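Subdomain of Desmoplakin Carboxy-Terminal domain (DPCT) (Homo sapiens, PDB 1LM5) forms part of the plakin-repeat tail of desmoplakin, which binds intermediate filaments and so probably links them to desmosomes. Local coordinates at residues A12-T17 with L195-V200; I53-G58 with Q69-Q74. One frame throughout, in Å; residues are numbered along the deposited sequence.

Interaction 1 of 2, residues A12-T17 with L195-V200; sequences AAIFDT and LEAASV
Ile14 lies across the neighbouring strand and touches it with two separate branches. With CG2 anti to the backbone N and CG1 beside it (chi1 -59°), CG2 meets the methyl of Ala197, Ile14 CG2 to Ala197 CB being 3.5 Å, while the other branch carries CD1 to within 4.1 Å of Leu195 CB. Ile14, Asp16, Leu195 and Ala197 share this face. On the other, Phe15 and Glu196 leave the backbone side by side, and Glu196 CG approaches the phenyl ring obliquely; Met185 of the next strand touches both side chains. The backbones run parallel, with a 38° twist between their axes, and are stitched by four bonds that alternate in direction. Leu195 N donates to Ala13 O (3.0 Å), and Phe15 N to Leu195 O (2.9 Å), followed by Ala197 N to Phe15 O and Thr17 N to Ala197 O. This is the central pair of a mixed four-stranded sheet, in which strand 11-16, near the start of the chain, pairs with the last strand, 193-197. Where the ladder ends, a water donates to Asp16 OD2 and also to Ala197 O, 2.7 Å from that oxygen, so this carbonyl is gripped twice. The other carboxylate oxygen of Asp16 is held by a salt bridge from Arg31 and a hydrogen bond from Asn19. Thr17 turns its hydroxyl across the Glu196 side chain, Thr17 OG1 to Glu196 CB 3.7 Å, a burial in which OG1 gains no hydrogen-bonding partner.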
# COMPACT_ATOMS: atom_id res chain seq x y z
N ALA B 12 -10.28 -9.74 -8.67
CA ALA B 12 -10.99 -9.92 -7.43
C ALA B 12 -11.96 -11.08 -7.40
O ALA B 12 -12.10 -11.75 -6.38
CB ALA B 12 -11.75 -8.65 -7.09
N ALA B 13 -12.63 -11.31 -8.52
CA ALA B 13 -13.62 -12.34 -8.57
C ALA B 13 -13.90 -12.81 -9.98
O ALA B 13 -13.23 -12.43 -10.94
CB ALA B 13 -14.90 -11.84 -7.92
N ILE B 14 -14.96 -13.60 -10.09
CA ILE B 14 -15.34 -14.21 -11.34
C ILE B 14 -16.67 -13.72 -11.86
O ILE B 14 -17.57 -13.43 -11.09
CB ILE B 14 -15.44 -15.72 -11.12
CG1 ILE B 14 -14.09 -16.24 -10.64
CG2 ILE B 14 -15.93 -16.41 -12.38
CD1 ILE B 14 -13.02 -16.14 -11.69
N PHE B 15 -16.78 -13.60 -13.17
CA PHE B 15 -18.06 -13.23 -13.72
C PHE B 15 -18.53 -14.49 -14.43
O PHE B 15 -17.96 -14.90 -15.44
CB PHE B 15 -17.97 -12.07 -14.71
CG PHE B 15 -19.31 -11.60 -15.16
CD1 PHE B 15 -20.11 -10.82 -14.31
CD2 PHE B 15 -19.84 -12.01 -16.39
CE1 PHE B 15 -21.41 -10.46 -14.68
CE2 PHE B 15 -21.15 -11.65 -16.77
CZ PHE B 15 -21.93 -10.88 -15.91
N ASP B 16 -19.54 -15.12 -13.86
CA ASP B 16 -20.10 -16.33 -14.44
C ASP B 16 -20.96 -15.90 -15.62
O ASP B 16 -22.08 -15.42 -15.45
CB ASP B 16 -20.93 -17.05 -13.37
CG ASP B 16 -21.57 -18.33 -13.88
OD1 ASP B 16 -21.98 -19.14 -13.03
OD2 ASP B 16 -21.67 -18.53 -15.11
N THR B 17 -20.41 -16.05 -16.82
CA THR B 17 -21.07 -15.66 -18.05
C THR B 17 -22.42 -16.33 -18.25
O THR B 17 -23.39 -15.68 -18.63
CB THR B 17 -20.18 -15.98 -19.27
OG1 THR B 17 -18.96 -15.23 -19.18
CG2 THR B 17 -20.90 -15.60 -20.56
N LEU B 195 -12.87 -11.85 -13.82
CA LEU B 195 -12.43 -12.69 -14.92
C LEU B 195 -13.65 -13.50 -15.31
O LEU B 195 -14.27 -14.13 -14.46
CB LEU B 195 -11.35 -13.65 -14.46
CG LEU B 195 -9.98 -13.62 -15.12
CD1 LEU B 195 -9.23 -14.88 -14.73
CD2 LEU B 195 -10.12 -13.48 -16.62
N GLU B 196 -14.01 -13.48 -16.59
CA GLU B 196 -15.16 -14.25 -17.03
C GLU B 196 -14.86 -15.75 -16.99
O GLU B 196 -13.72 -16.18 -17.21
CB GLU B 196 -15.56 -13.85 -18.45
CG GLU B 196 -16.13 -12.47 -18.53
CD GLU B 196 -16.59 -12.10 -19.93
OE1 GLU B 196 -17.06 -10.96 -20.12
OE2 GLU B 196 -16.47 -12.95 -20.84
N ALA B 197 -15.88 -16.55 -16.71
CA ALA B 197 -15.75 -17.99 -16.65
C ALA B 197 -17.00 -18.61 -17.25
O ALA B 197 -18.11 -18.12 -17.04
CB ALA B 197 -15.57 -18.44 -15.22
N ALA B 198 -16.81 -19.70 -17.98
CA ALA B 198 -17.92 -20.41 -18.61
C ALA B 198 -17.68 -21.90 -18.43
O ALA B 198 -16.54 -22.31 -18.19
CB ALA B 198 -17.99 -20.06 -20.09
N SER B 199 -18.74 -22.69 -18.54
CA SER B 199 -18.66 -24.14 -18.41
C SER B 199 -18.47 -24.76 -19.79
O SER B 199 -18.90 -24.19 -20.79
CB SER B 199 -19.94 -24.72 -17.80
OG SER B 199 -20.04 -24.43 -16.42
N VAL B 200 -17.84 -25.93 -19.84
CA VAL B 200 -17.63 -26.61 -21.11
C VAL B 200 -18.11 -28.05 -21.00
O VAL B 200 -17.32 -28.97 -21.30
CB VAL B 200 -16.13 -26.59 -21.51
CG1 VAL B 200 -15.97 -27.12 -22.93
CG2 VAL B 200 -15.58 -25.18 -21.40
O HOH W 1 -20.49 -19.41 -17.11

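Interaction 2 of 2, residues I53-G58 with Q69-Q74; sequences IHPTTG and QGVIDQ
The CD2 corner of the His54 ring does most of the touching: Gln69 OE1 sits at the ring edge, near its plane, 3.2 Å from His54 CD2. Ring and amide planes are 35° apart, and the two side chains cross at about a right angle. His54 CG is anti to the backbone N (chi1 -172°), which carries the ring out to Gln69 and Val71. Beside it the contact is apolar. Both Val71 methyls rest on one corner of the proline ring, Pro55 CD, 4.1 Å from Val71 CG1, while Val71 CG2 also reaches His54 CD2 at 3.9 Å. What fixes the imidazole is the turn it belongs to. Thr56 N donates to His54 ND1 (3.0 Å), almost in the ring plane, which makes ND1 an acceptor and leaves the proton probably on NE2; Thr57 CG2 sits over one ring face, displaced toward the rim. Gly58 N closes the turn on His54 O. Across the contact, Gly70, at positive phi, ends helix 63-68 in a Schellman motif, and the chain turns there between Gln69 and Val71, whose side chains both point to the loop 53-58. Asp73 then N-caps the following helix, bonding Met76 N. A hairpin turn packed against the break between two successive helices, all within residues 42-80, is consistent with the plakin repeat.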
# COMPACT_ATOMS: atom_id res chain seq x y z
N ILE B 53 -9.61 -11.15 -1.52
CA ILE B 53 -10.53 -10.06 -1.78
C ILE B 53 -11.98 -10.50 -1.65
O ILE B 53 -12.41 -11.45 -2.30
CB ILE B 53 -10.30 -9.47 -3.18
CG1 ILE B 53 -8.85 -8.97 -3.28
CG2 ILE B 53 -11.29 -8.32 -3.46
CD1 ILE B 53 -8.44 -8.52 -4.67
N HIS B 54 -12.73 -9.81 -0.80
CA HIS B 54 -14.13 -10.18 -0.65
C HIS B 54 -14.77 -9.79 -1.97
O HIS B 54 -14.70 -8.65 -2.39
CB HIS B 54 -14.78 -9.44 0.50
CG HIS B 54 -16.16 -9.93 0.79
ND1 HIS B 54 -17.20 -9.77 -0.11
CD2 HIS B 54 -16.66 -10.65 1.82
CE1 HIS B 54 -18.28 -10.39 0.36
NE2 HIS B 54 -17.97 -10.93 1.53
N PRO B 55 -15.41 -10.75 -2.64
CA PRO B 55 -16.04 -10.48 -3.94
C PRO B 55 -17.05 -9.35 -4.04
O PRO B 55 -17.23 -8.78 -5.11
CB PRO B 55 -16.62 -11.83 -4.33
CG PRO B 55 -16.95 -12.44 -3.03
CD PRO B 55 -15.78 -12.09 -2.16
N THR B 56 -17.71 -9.01 -2.94
CA THR B 56 -18.70 -7.95 -3.00
C THR B 56 -18.19 -6.63 -2.44
O THR B 56 -18.41 -5.58 -3.05
CB THR B 56 -20.00 -8.36 -2.26
OG1 THR B 56 -19.78 -8.28 -0.85
CG2 THR B 56 -20.39 -9.77 -2.61
N THR B 57 -17.50 -6.68 -1.31
CA THR B 57 -16.99 -5.47 -0.67
C THR B 57 -15.61 -5.05 -1.14
O THR B 57 -15.26 -3.87 -1.06
CB THR B 57 -16.92 -5.63 0.86
OG1 THR B 57 -15.90 -6.58 1.21
CG2 THR B 57 -18.26 -6.12 1.40
N GLY B 58 -14.83 -6.01 -1.63
CA GLY B 58 -13.49 -5.69 -2.09
C GLY B 58 -12.51 -5.60 -0.93
O GLY B 58 -11.32 -5.34 -1.13
N GLN B 69 -15.82 -16.23 6.32
CA GLN B 69 -16.86 -15.63 5.50
C GLN B 69 -17.29 -16.46 4.29
O GLN B 69 -18.12 -16.02 3.49
CB GLN B 69 -16.42 -14.24 5.08
CG GLN B 69 -16.26 -13.30 6.26
CD GLN B 69 -15.78 -11.93 5.85
OE1 GLN B 69 -16.26 -11.36 4.88
NE2 GLN B 69 -14.82 -11.39 6.60
N GLY B 70 -16.72 -17.66 4.17
CA GLY B 70 -17.06 -18.53 3.06
C GLY B 70 -16.46 -18.07 1.74
O GLY B 70 -16.82 -18.59 0.69
N VAL B 71 -15.55 -17.10 1.81
CA VAL B 71 -14.92 -16.59 0.61
C VAL B 71 -13.99 -17.65 0.03
O VAL B 71 -13.79 -17.72 -1.18
CB VAL B 71 -14.15 -15.30 0.89
CG1 VAL B 71 -13.40 -14.86 -0.37
CG2 VAL B 71 -15.13 -14.21 1.32
N ILE B 72 -13.43 -18.48 0.91
CA ILE B 72 -12.57 -19.59 0.50
C ILE B 72 -12.86 -20.70 1.50
O ILE B 72 -13.27 -20.42 2.63
CB ILE B 72 -11.05 -19.26 0.58
CG1 ILE B 72 -10.61 -19.09 2.03
CG2 ILE B 72 -10.74 -17.97 -0.21
CD1 ILE B 72 -9.14 -18.71 2.19
N ASP B 73 -12.66 -21.94 1.09
CA ASP B 73 -12.91 -23.05 1.99
C ASP B 73 -11.64 -23.38 2.77
O ASP B 73 -10.56 -22.87 2.47
CB ASP B 73 -13.44 -24.27 1.22
CG ASP B 73 -12.43 -24.87 0.26
OD1 ASP B 73 -12.86 -25.46 -0.75
OD2 ASP B 73 -11.21 -24.77 0.52
N GLN B 74 -11.79 -24.21 3.80
CA GLN B 74 -10.69 -24.59 4.67
C GLN B 74 -9.46 -25.14 3.96
O GLN B 74 -8.34 -24.71 4.22
CB GLN B 74 -11.16 -25.63 5.69
CG GLN B 74 -12.28 -25.17 6.60
CD GLN B 74 -13.66 -25.48 6.05
OE1 GLN B 74 -14.65 -25.48 6.79
NE2 GLN B 74 -13.74 -25.74 4.74

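Interaction 1 is mostly buried and belongs to sheet; interaction 2 is only partly covered and joins two loops. The first relies on a backbone hydrogen-bond ladder and brings together strands 178 residues apart in sequence, whereas the second depends mainly on side-chain contacts, with no backbone ladder, across a short local detour nested inside the long loop that the first closes. Their centres are about 16 Å apart, yet they touch: Ala12 CB packs on Ile53 CG2 at 3.7 Å, and Ala13 CB meets Pro55 CB. Gln46 ties both together, its amide NE2 bonding Ala12 O and its OE1 taking Ile53 N. The N-terminal strand thus lies against the hairpin of the plectin repeat at 42-80.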